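Side-chain contacts in type IV pilus assembly protein PilF (Pseudomonas aeruginosa, PDB 2HO1), which is essential for outer-membrane localization and assembly of PilQ into secretins, and so for type IV pili that drive twitching motility and adhesion: residues 142-145 and 146-149; 161-164 and 165-168. One frame throughout, in Å; residues are numbered along the deposited sequence.

Interaction 1. Residues 142-145 and 146-149; sequences RVFE and NLGL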
loop_
_atom_site.group_PDB
_atom_site.type_symbol
_atom_site.label_atom_id
_atom_site.label_comp_id
_atom_site.label_asym_id
_atom_site.label_seq_id
_atom_site.Cartn_x
_atom_site.Cartn_y
_atom_site.Cartn_z
ATOM N N ARG A 142 10.967 -4.179 6.878
ATOM C CA ARG A 142 10.711 -5.589 6.519
ATOM C C ARG A 142 9.440 -5.705 5.702
ATOM O O ARG A 142 9.332 -6.553 4.811
ATOM C CB ARG A 142 10.574 -6.449 7.778
ATOM C CG ARG A 142 11.893 -7.062 8.218
ATOM C CD ARG A 142 11.998 -7.305 9.740
ATOM N NE ARG A 142 10.813 -7.883 10.386
ATOM C CZ ARG A 142 10.841 -8.436 11.601
ATOM N NH1 ARG A 142 11.995 -8.488 12.276
ATOM N NH2 ARG A 142 9.730 -8.925 12.157
ATOM N N VAL A 143 8.453 -4.874 6.038
ATOM C CA VAL A 143 7.223 -4.871 5.290
ATOM C C VAL A 143 7.532 -4.545 3.826
ATOM O O VAL A 143 7.010 -5.203 2.921
ATOM C CB VAL A 143 6.235 -3.825 5.853
ATOM C CG1 VAL A 143 5.050 -3.695 4.942
ATOM C CG2 VAL A 143 5.818 -4.225 7.260
ATOM N N PHE A 144 8.371 -3.541 3.584
ATOM C CA PHE A 144 8.723 -3.179 2.220
ATOM C C PHE A 144 9.604 -4.226 1.546
ATOM O O PHE A 144 9.559 -4.394 0.312
ATOM C CB PHE A 144 9.411 -1.821 2.167
ATOM C CG PHE A 144 8.466 -0.674 2.342
ATOM C CD1 PHE A 144 7.371 -0.520 1.485
ATOM C CD2 PHE A 144 8.630 0.237 3.378
ATOM C CE1 PHE A 144 6.465 0.499 1.656
ATOM C CE2 PHE A 144 7.703 1.269 3.542
ATOM C CZ PHE A 144 6.624 1.388 2.672
ATOM N N GLU A 145 10.440 -4.898 2.325
ATOM C CA GLU A 145 11.226 -5.968 1.740
ATOM C C GLU A 145 10.228 -7.028 1.217
ATOM O O GLU A 145 10.356 -7.520 0.105
ATOM C CB GLU A 145 12.126 -6.628 2.784
ATOM C CG GLU A 145 12.860 -7.847 2.220
ATOM C CD GLU A 145 13.740 -8.544 3.237
ATOM O OE1 GLU A 145 13.294 -8.744 4.393
ATOM O OE2 GLU A 145 14.882 -8.897 2.864
ATOM N N ASN A 146 9.241 -7.376 2.032
ATOM C CA ASN A 146 8.246 -8.373 1.642
ATOM C C ASN A 146 7.435 -7.976 0.413
ATOM O O ASN A 146 7.130 -8.814 -0.428
ATOM C CB ASN A 146 7.326 -8.713 2.818
ATOM C CG ASN A 146 8.015 -9.597 3.834
ATOM O OD1 ASN A 146 8.942 -10.325 3.489
ATOM N ND2 ASN A 146 7.572 -9.542 5.083
ATOM N N LEU A 147 7.109 -6.699 0.302
ATOM C CA LEU A 147 6.379 -6.198 -0.857
ATOM C C LEU A 147 7.264 -6.392 -2.080
ATOM O O LEU A 147 6.784 -6.740 -3.165
ATOM C CB LEU A 147 6.019 -4.720 -0.649
ATOM C CG LEU A 147 4.801 -4.524 0.272
ATOM C CD1 LEU A 147 4.667 -3.032 0.674
ATOM C CD2 LEU A 147 3.531 -4.994 -0.429
ATOM N N GLY A 148 8.564 -6.162 -1.918
ATOM C CA GLY A 148 9.489 -6.374 -3.029
ATOM C C GLY A 148 9.604 -7.847 -3.431
ATOM O O GLY A 148 9.579 -8.187 -4.613
ATOM N N LEU A 149 9.713 -8.741 -2.458
ATOM C CA LEU A 149 9.821 -10.153 -2.801
ATOM C C LEU A 149 8.541 -10.637 -3.489
ATOM O O LEU A 149 8.617 -11.354 -4.495
ATOM C CB LEU A 149 10.133 -10.986 -1.548
ATOM C CG LEU A 149 11.517 -10.748 -0.924
ATOM C CD1 LEU A 149 11.515 -11.278 0.486
ATOM C CD2 LEU A 149 12.630 -11.407 -1.729
#

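Interaction 2. Residues 161-164 and 165-168; sequences KEYF and EKSL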
loop_
_atom_site.group_PDB
_atom_site.type_symbol
_atom_site.label_atom_id
_atom_site.label_comp_id
_atom_site.label_asym_id
_atom_site.label_seq_id
_atom_site.Cartn_x
_atom_site.Cartn_y
_atom_site.Cartn_z
ATOM N N LYS A 161 11.889 -3.449 -7.330
ATOM C CA LYS A 161 13.012 -2.552 -7.115
ATOM C C LYS A 161 12.607 -1.354 -6.280
ATOM O O LYS A 161 13.327 -0.986 -5.327
ATOM C CB LYS A 161 13.582 -2.110 -8.472
ATOM C CG LYS A 161 14.807 -1.236 -8.419
ATOM C CD LYS A 161 15.156 -0.848 -9.847
ATOM C CE LYS A 161 16.178 0.279 -9.955
ATOM N NZ LYS A 161 16.269 0.696 -11.400
ATOM N N GLU A 162 11.474 -0.736 -6.621
ATOM C CA GLU A 162 11.008 0.417 -5.849
ATOM C C GLU A 162 10.723 0.025 -4.395
ATOM O O GLU A 162 11.030 0.777 -3.482
ATOM C CB GLU A 162 9.778 1.077 -6.509
ATOM C CG GLU A 162 10.158 1.773 -7.812
ATOM C CD GLU A 162 9.078 2.673 -8.416
ATOM O OE1 GLU A 162 8.399 3.442 -7.682
ATOM O OE2 GLU A 162 8.937 2.625 -9.659
ATOM N N TYR A 163 10.162 -1.157 -4.171
ATOM C CA TYR A 163 9.895 -1.580 -2.815
ATOM C C TYR A 163 11.210 -1.822 -2.092
ATOM O O TYR A 163 11.375 -1.398 -0.954
ATOM C CB TYR A 163 9.007 -2.826 -2.792
ATOM C CG TYR A 163 7.526 -2.505 -3.014
ATOM C CD1 TYR A 163 6.872 -1.523 -2.242
ATOM C CD2 TYR A 163 6.776 -3.192 -3.973
ATOM C CE1 TYR A 163 5.500 -1.240 -2.424
ATOM C CE2 TYR A 163 5.426 -2.920 -4.155
ATOM C CZ TYR A 163 4.796 -1.959 -3.389
ATOM O OH TYR A 163 3.462 -1.757 -3.554
ATOM N N PHE A 164 12.157 -2.487 -2.750
ATOM C CA PHE A 164 13.459 -2.720 -2.136
ATOM C C PHE A 164 14.173 -1.409 -1.769
ATOM O O PHE A 164 14.790 -1.322 -0.710
ATOM C CB PHE A 164 14.340 -3.590 -3.045
ATOM C CG PHE A 164 13.869 -5.030 -3.140
ATOM C CD1 PHE A 164 13.417 -5.700 -2.006
ATOM C CD2 PHE A 164 13.879 -5.709 -4.359
ATOM C CE1 PHE A 164 12.982 -7.021 -2.094
ATOM C CE2 PHE A 164 13.451 -7.015 -4.456
ATOM C CZ PHE A 164 13.002 -7.676 -3.332
ATOM N N GLU A 165 14.086 -0.397 -2.630
ATOM C CA GLU A 165 14.697 0.885 -2.313
ATOM C C GLU A 165 14.048 1.518 -1.081
ATOM O O GLU A 165 14.742 2.140 -0.260
ATOM C CB GLU A 165 14.609 1.839 -3.512
ATOM C CG GLU A 165 15.603 1.504 -4.603
ATOM C CD GLU A 165 15.300 2.191 -5.930
ATOM O OE1 GLU A 165 14.176 2.715 -6.100
ATOM O OE2 GLU A 165 16.178 2.183 -6.824
ATOM N N LYS A 166 12.724 1.383 -0.940
ATOM C CA LYS A 166 12.059 1.937 0.241
ATOM C C LYS A 166 12.579 1.232 1.502
ATOM O O LYS A 166 12.813 1.870 2.552
ATOM C CB LYS A 166 10.516 1.792 0.160
ATOM C CG LYS A 166 9.837 2.592 -0.960
ATOM C CD LYS A 166 8.320 2.489 -0.859
ATOM C CE LYS A 166 7.656 2.755 -2.195
ATOM N NZ LYS A 166 7.879 4.135 -2.759
ATOM N N SER A 167 12.754 -0.086 1.408
ATOM C CA SER A 167 13.258 -0.853 2.552
ATOM C C SER A 167 14.675 -0.384 2.972
ATOM O O SER A 167 14.956 -0.214 4.151
ATOM C CB SER A 167 13.299 -2.345 2.202
ATOM O OG SER A 167 13.577 -3.152 3.329
ATOM N N LEU A 168 15.559 -0.166 2.003
ATOM C CA LEU A 168 16.915 0.246 2.326
ATOM C C LEU A 168 16.988 1.687 2.805
ATOM O O LEU A 168 17.930 2.048 3.496
ATOM C CB LEU A 168 17.848 0.051 1.122
ATOM C CG LEU A 168 18.201 -1.408 0.790
ATOM C CD1 LEU A 168 18.917 -1.502 -0.559
ATOM C CD2 LEU A 168 19.058 -1.981 1.873
HETATM O O HOH W 1 6.712 3.557 -5.421
HETATM O O HOH W 2 11.799 3.605 -4.263
#

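Interaction 1. Residues 142-145 and 146-149
F144 and L147, three residues apart on helix 140-153, meet through their side chains. The methyl CD1 of L147 lies 3.8 Å from ring carbon CD1 of F144 and approaches the ring obliquely. L147 keeps CG beside its own backbone N (chi1 -79°), which leans the branch back toward the preceding turn. L147 CD1 also reaches V143 CG1, more loosely, at 4.3 Å. Next along the helix, E145 and L149 run side by side and point the same way: the extended glutamate chain lays CG 4.1 Å from CD1 of L149, so the contact is made by the aliphatic part of the acid. Its carboxylate takes no part, and OE2 instead accepts a hydrogen bond from S176 OG, on helix 175-187.

These neighbours belong to the first helix of the fourth TPR motif, whose partner in the antiparallel pair is helix 157-170. V143 and L147 face helix 121-131 of the preceding repeat, where L147 packs on Y125 and L128, while F144 and L147 both touch Y163 of helix 157-170. F144 also packs on Q133 of the second subunit.

Four backbone bonds of the i to i+4 kind hold the turns together. N146 N donates to R142 O at 2.9 Å, and L149 N to E145 O at 2.9 Å; L147 N and G148 N likewise bond to V143 O and F144 O. The side chain of N146 folds back over the R142 carbonyl, but ND2, 3.5 Å from R142 O, is badly angled for a bond there. Its amide nitrogen is hydrogen-bonded to N109 OD1 on helix 105-117, which anchors the asparagine to the neighbouring repeat.

Interaction 2. Residues 161-164 and 165-168
On the second helix of the fourth TPR motif, helix 157-170, K161 and E165 meet obliquely one turn apart. Carbon CE of K161 lies 3.7 Å from OE2 of E165, while its NZ stays 4.8 Å from that oxygen and makes a long, weak ion pair with E188. The lysine chain is fully extended, its CG opposite the backbone N (chi1 -177°), which carries CE past the carboxylate of E165.

Water joins the turns twice. One molecule donates to E162 OE1 at 2.8 Å and accepts from K166 NZ at 3.0 Å, spanning two charges otherwise 5.0 Å apart. The other donates to both E162 O and E165 OE1. In this TPR helix the two side chains bridged by the first water also reach the second subunit: E162 OE1 forms a salt bridge with its R103, and K166 NZ a hydrogen bond to its Q133 O. K166 folds over the preceding turn, with CG 3.3 Å from E162 O, and bends at its last torsion (chi4 -62°), which turns NZ toward the first water. Backbone bonds from E165, K166, S167 and L168 N to the carbonyls four residues earlier complete the turns; S167 OG bonds to S141 O.

Along the chain, interaction 1 comes first, within helix 140-153, and closes before interaction 2 opens on helix 157-170; the two run in series and neither nests nor crosses. Each spans successive turns of a single helix and closes no loop of its own. The turn between the helices brings 142-149 and 161-168 together as the hairpin of TPR 4, their centres about 8 Å apart. At this junction F164 puts ring atom CZ 3.4 Å from G148 C, and CB of Y163 lies 3.5 Å from F144 O. Interaction 1 reaches mainly back to helices 105-117 and 121-131, interaction 2 mainly forward to helix 175-187; the E145-S176 and Y163-Y125 bonds run the other way.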